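Local coordinates for protein Atp-dependent DNA ligase (Psychromonas sp., PDB 4D05) that probably seals nicks in DNA at the expense of ATP, passing through an enzyme-adenylate intermediate, with an unusually small DNA-binding surface, at residues A[177-188]-A[227-238]. Residues are numbered along the deposited sequence; the frame is centred on the assembly and turned at random.
Sequences KFEDAEATVIAY and PPIGSLITYRFT
A183 and V185 meet the aromatic and branched side chains of 227-238 in the apolar centre: A183 CB lies 3.7 Å from Y235 CE1, and V185 CG2 rests on I233 CG2. On the same face as A183, F237 takes E179 CB over its ring, a CH-pi contact, while its CE1 reaches A181 CB. Beneath these side chains the backbones form an antiparallel ladder in which E179, A181 and A183 each trade two hydrogen bonds, with F237, Y235 and I233; I233 N to A183 O measures 2.8 Å. Past the last ladder pair, T184 with L232, V185 N donates to S231 O and V185 O accepts from G230 N, tying the strand to the type II turn 228-231. Beyond it, the Y188 hydroxyl bonds P227 O at 2.7 Å, approaching from above the carbonyl plane, and I229 CG1 covers one face of the ring. A leucine in place of Y188 would probably leave P227 O without this donor and I229 without its flat partner. The other face of the ladder carries E182, T234, D180 and R236 beside the apolar L232. T234 OG1 donates to E182 OE2 over 2.8 Å, on the anti side of the carboxylate, and also bonds R255. Farther along, the R236 guanidinium lies flat on the F178 ring, planes 9° apart. Strand 179-190 is the middle one of five in the antiparallel sheet of the OB-like domain, between 199-206 and 232-237; the latter is flanked on its far side by 250-256.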
loop_
_atom_site.group_PDB
_atom_site.type_symbol
_atom_site.label_atom_id
_atom_site.label_comp_id
_atom_site.label_asym_id
_atom_site.label_seq_id
_atom_site.Cartn_x
_atom_site.Cartn_y
_atom_site.Cartn_z
ATOM N N LYS A 177 1.826 0.966 -9.041
ATOM C CA LYS A 177 2.217 0.660 -10.413
ATOM C C LYS A 177 2.307 -0.805 -10.694
ATOM O O LYS A 177 1.994 -1.263 -11.811
ATOM C CB LYS A 177 3.536 1.345 -10.763
ATOM C CG LYS A 177 3.294 2.790 -11.169
ATOM C CD LYS A 177 4.253 3.283 -12.155
ATOM C CE LYS A 177 3.949 4.742 -12.496
ATOM N NZ LYS A 177 5.076 5.299 -13.265
ATOM N N PHE A 178 2.709 -1.557 -9.683
ATOM C CA PHE A 178 2.785 -2.978 -9.820
ATOM C C PHE A 178 2.689 -3.698 -8.482
ATOM O O PHE A 178 2.729 -3.097 -7.396
ATOM C CB PHE A 178 4.100 -3.365 -10.510
ATOM C CG PHE A 178 5.301 -2.867 -9.800
ATOM C CD1 PHE A 178 5.807 -3.555 -8.709
ATOM C CD2 PHE A 178 5.927 -1.695 -10.210
ATOM C CE1 PHE A 178 6.937 -3.082 -8.034
ATOM C CE2 PHE A 178 7.043 -1.217 -9.540
ATOM C CZ PHE A 178 7.550 -1.916 -8.445
ATOM N N GLU A 179 2.547 -5.014 -8.622
ATOM C CA GLU A 179 2.519 -5.995 -7.551
ATOM C C GLU A 179 3.705 -6.963 -7.765
ATOM O O GLU A 179 4.153 -7.163 -8.887
ATOM C CB GLU A 179 1.197 -6.810 -7.643
ATOM C CG GLU A 179 -0.121 -5.979 -7.592
ATOM C CD GLU A 179 -1.374 -6.849 -7.843
ATOM O OE1 GLU A 179 -1.614 -7.781 -7.018
ATOM O OE2 GLU A 179 -2.095 -6.621 -8.874
ATOM N N ASP A 180 4.255 -7.464 -6.664
ATOM C CA ASP A 180 5.296 -8.503 -6.689
ATOM C C ASP A 180 4.740 -9.766 -5.984
ATOM O O ASP A 180 3.843 -9.675 -5.137
ATOM C CB ASP A 180 6.592 -8.015 -6.008
ATOM C CG ASP A 180 7.430 -7.070 -6.889
ATOM O OD1 ASP A 180 7.054 -6.809 -8.056
ATOM O OD2 ASP A 180 8.496 -6.600 -6.412
ATOM N N ALA A 181 5.247 -10.945 -6.344
ATOM C CA ALA A 181 4.894 -12.167 -5.645
ATOM C C ALA A 181 5.966 -13.206 -5.953
ATOM O O ALA A 181 6.871 -12.945 -6.765
ATOM C CB ALA A 181 3.589 -12.637 -6.108
ATOM N N GLU A 182 5.877 -14.360 -5.293
ATOM C CA GLU A 182 6.865 -15.430 -5.488
ATOM C C GLU A 182 6.346 -16.641 -6.260
ATOM O O GLU A 182 5.153 -16.975 -6.256
ATOM C CB GLU A 182 7.460 -15.883 -4.136
ATOM C CG GLU A 182 8.504 -14.899 -3.558
ATOM C CD GLU A 182 7.897 -13.580 -3.129
ATOM O OE1 GLU A 182 7.080 -13.593 -2.187
ATOM O OE2 GLU A 182 8.241 -12.522 -3.710
ATOM N N ALA A 183 7.273 -17.312 -6.928
ATOM C CA ALA A 183 6.949 -18.525 -7.675
ATOM C C ALA A 183 8.187 -19.384 -7.759
ATOM O O ALA A 183 9.301 -18.891 -7.587
ATOM C CB ALA A 183 6.473 -18.203 -9.078
ATOM N N THR A 184 7.988 -20.660 -8.081
ATOM C CA THR A 184 9.098 -21.595 -8.204
ATOM C C THR A 184 9.411 -21.833 -9.680
ATOM O O THR A 184 8.507 -22.091 -10.468
ATOM C CB THR A 184 8.744 -22.926 -7.517
ATOM O OG1 THR A 184 8.541 -22.698 -6.125
ATOM C CG2 THR A 184 9.843 -23.980 -7.700
ATOM N N VAL A 185 10.688 -21.743 -10.053
ATOM C CA VAL A 185 11.083 -22.011 -11.425
ATOM C C VAL A 185 10.961 -23.517 -11.659
ATOM O O VAL A 185 11.534 -24.300 -10.897
ATOM C CB VAL A 185 12.546 -21.596 -11.698
ATOM C CG1 VAL A 185 12.929 -21.914 -13.150
ATOM C CG2 VAL A 185 12.723 -20.115 -11.412
ATOM N N ILE A 186 10.238 -23.935 -12.701
ATOM C CA ILE A 186 10.068 -25.377 -12.932
ATOM C C ILE A 186 10.656 -25.880 -14.240
ATOM O O ILE A 186 10.915 -27.078 -14.361
ATOM C CB ILE A 186 8.576 -25.835 -12.813
ATOM C CG1 ILE A 186 7.675 -25.216 -13.904
ATOM C CG2 ILE A 186 7.993 -25.437 -11.461
ATOM C CD1 ILE A 186 6.276 -25.807 -13.940
ATOM N N ALA A 187 10.903 -24.985 -15.196
ATOM C CA ALA A 187 11.500 -25.395 -16.470
ATOM C C ALA A 187 12.048 -24.186 -17.208
ATOM O O ALA A 187 11.672 -23.033 -16.923
ATOM C CB ALA A 187 10.464 -26.078 -17.324
ATOM N N TYR A 188 12.943 -24.472 -18.152
ATOM C CA TYR A 188 13.432 -23.475 -19.095
ATOM C C TYR A 188 12.771 -23.640 -20.457
ATOM O O TYR A 188 12.434 -24.756 -20.879
ATOM C CB TYR A 188 14.931 -23.612 -19.312
ATOM C CG TYR A 188 15.784 -23.465 -18.090
ATOM C CD1 TYR A 188 15.493 -22.536 -17.109
ATOM C CD2 TYR A 188 16.904 -24.266 -17.928
ATOM C CE1 TYR A 188 16.308 -22.399 -15.990
ATOM C CE2 TYR A 188 17.724 -24.142 -16.832
ATOM C CZ TYR A 188 17.428 -23.196 -15.870
ATOM O OH TYR A 188 18.257 -23.078 -14.792
ATOM N N PRO A 227 18.233 -18.498 -13.745
ATOM C CA PRO A 227 17.923 -18.936 -12.383
ATOM C C PRO A 227 17.846 -20.458 -12.341
ATOM O O PRO A 227 17.285 -21.058 -13.266
ATOM C CB PRO A 227 16.526 -18.362 -12.123
ATOM C CG PRO A 227 16.296 -17.381 -13.182
ATOM C CD PRO A 227 17.181 -17.654 -14.323
ATOM N N PRO A 228 18.371 -21.070 -11.281
ATOM C CA PRO A 228 18.300 -22.531 -11.183
ATOM C C PRO A 228 16.858 -23.028 -11.186
ATOM O O PRO A 228 15.969 -22.409 -10.568
ATOM C CB PRO A 228 18.941 -22.823 -9.824
ATOM C CG PRO A 228 19.817 -21.636 -9.548
ATOM C CD PRO A 228 19.061 -20.467 -10.130
ATOM N N ILE A 229 16.616 -24.172 -11.814
ATOM C CA ILE A 229 15.306 -24.786 -11.705
ATOM C C ILE A 229 15.152 -25.178 -10.248
ATOM O O ILE A 229 16.126 -25.613 -9.608
ATOM C CB ILE A 229 15.171 -25.999 -12.647
ATOM C CG1 ILE A 229 15.219 -25.505 -14.113
ATOM C CG2 ILE A 229 13.883 -26.749 -12.358
ATOM C CD1 ILE A 229 15.353 -26.637 -15.148
ATOM N N GLY A 230 13.969 -24.910 -9.698
ATOM C CA GLY A 230 13.677 -25.193 -8.308
ATOM C C GLY A 230 13.768 -23.958 -7.438
ATOM O O GLY A 230 13.293 -23.993 -6.283
ATOM N N SER A 231 14.384 -22.883 -7.948
ATOM C CA SER A 231 14.563 -21.702 -7.141
ATOM C C SER A 231 13.246 -20.957 -6.947
ATOM O O SER A 231 12.318 -21.049 -7.777
ATOM C CB SER A 231 15.631 -20.787 -7.718
ATOM O OG SER A 231 15.293 -20.259 -8.987
ATOM N N LEU A 232 13.165 -20.263 -5.813
ATOM C CA LEU A 232 12.050 -19.384 -5.526
ATOM C C LEU A 232 12.445 -18.004 -6.012
ATOM O O LEU A 232 13.471 -17.485 -5.597
ATOM C CB LEU A 232 11.771 -19.359 -4.015
ATOM C CG LEU A 232 10.520 -18.556 -3.624
ATOM C CD1 LEU A 232 9.265 -19.310 -4.037
ATOM C CD2 LEU A 232 10.526 -18.219 -2.106
ATOM N N ILE A 233 11.645 -17.433 -6.913
ATOM C CA ILE A 233 11.943 -16.148 -7.505
ATOM C C ILE A 233 10.798 -15.208 -7.224
ATOM O O ILE A 233 9.694 -15.653 -6.902
ATOM C CB ILE A 233 12.232 -16.256 -9.034
ATOM C CG1 ILE A 233 11.020 -16.767 -9.841
ATOM C CG2 ILE A 233 13.445 -17.175 -9.226
ATOM C CD1 ILE A 233 10.033 -15.708 -10.233
ATOM N N THR A 234 11.080 -13.908 -7.357
ATOM C CA THR A 234 10.050 -12.894 -7.286
ATOM C C THR A 234 9.768 -12.408 -8.694
ATOM O O THR A 234 10.701 -12.158 -9.473
ATOM C CB THR A 234 10.507 -11.711 -6.440
ATOM O OG1 THR A 234 10.624 -12.135 -5.076
ATOM C CG2 THR A 234 9.491 -10.576 -6.518
ATOM N N TYR A 235 8.481 -12.295 -9.010
ATOM C CA TYR A 235 8.050 -11.737 -10.277
ATOM C C TYR A 235 7.163 -10.536 -9.999
ATOM O O TYR A 235 6.634 -10.393 -8.899
ATOM C CB TYR A 235 7.331 -12.769 -11.129
ATOM C CG TYR A 235 6.047 -13.284 -10.547
ATOM C CD1 TYR A 235 6.052 -14.345 -9.649
ATOM C CD2 TYR A 235 4.839 -12.733 -10.910
ATOM C CE1 TYR A 235 4.860 -14.832 -9.099
ATOM C CE2 TYR A 235 3.648 -13.202 -10.380
ATOM C CZ TYR A 235 3.660 -14.243 -9.463
ATOM O OH TYR A 235 2.456 -14.717 -8.954
ATOM N N ARG A 236 7.033 -9.699 -11.018
ATOM C CA ARG A 236 6.286 -8.465 -10.943
ATOM C C ARG A 236 5.143 -8.565 -11.931
ATOM O O ARG A 236 5.271 -9.221 -12.977
ATOM C CB ARG A 236 7.241 -7.317 -11.285
ATOM C CG ARG A 236 6.608 -5.955 -11.279
ATOM C CD ARG A 236 7.658 -4.897 -11.405
ATOM N NE ARG A 236 8.632 -4.955 -10.315
ATOM C CZ ARG A 236 9.683 -4.138 -10.228
ATOM N NH1 ARG A 236 9.902 -3.194 -11.157
ATOM N NH2 ARG A 236 10.521 -4.248 -9.215
ATOM N N PHE A 237 3.988 -7.986 -11.588
ATOM C CA PHE A 237 2.812 -8.120 -12.430
ATOM C C PHE A 237 1.789 -7.055 -12.061
ATOM O O PHE A 237 1.974 -6.326 -11.108
ATOM C CB PHE A 237 2.199 -9.516 -12.250
ATOM C CG PHE A 237 1.563 -9.728 -10.902
ATOM C CD1 PHE A 237 2.331 -9.990 -9.796
ATOM C CD2 PHE A 237 0.174 -9.663 -10.744
ATOM C CE1 PHE A 237 1.745 -10.190 -8.549
ATOM C CE2 PHE A 237 -0.417 -9.876 -9.487
ATOM C CZ PHE A 237 0.383 -10.147 -8.397
ATOM N N THR A 238 0.696 -7.001 -12.784
ATOM C CA THR A 238 -0.423 -6.178 -12.308
ATOM C C THR A 238 -1.756 -6.792 -12.742
ATOM O O THR A 238 -2.061 -6.864 -13.926
ATOM C CB THR A 238 -0.262 -4.706 -12.726
ATOM O OG1 THR A 238 -1.336 -3.959 -12.144
ATOM C CG2 THR A 238 -0.293 -4.539 -14.231
HETATM O O HOH W 1 2.486 -16.065 -6.183
#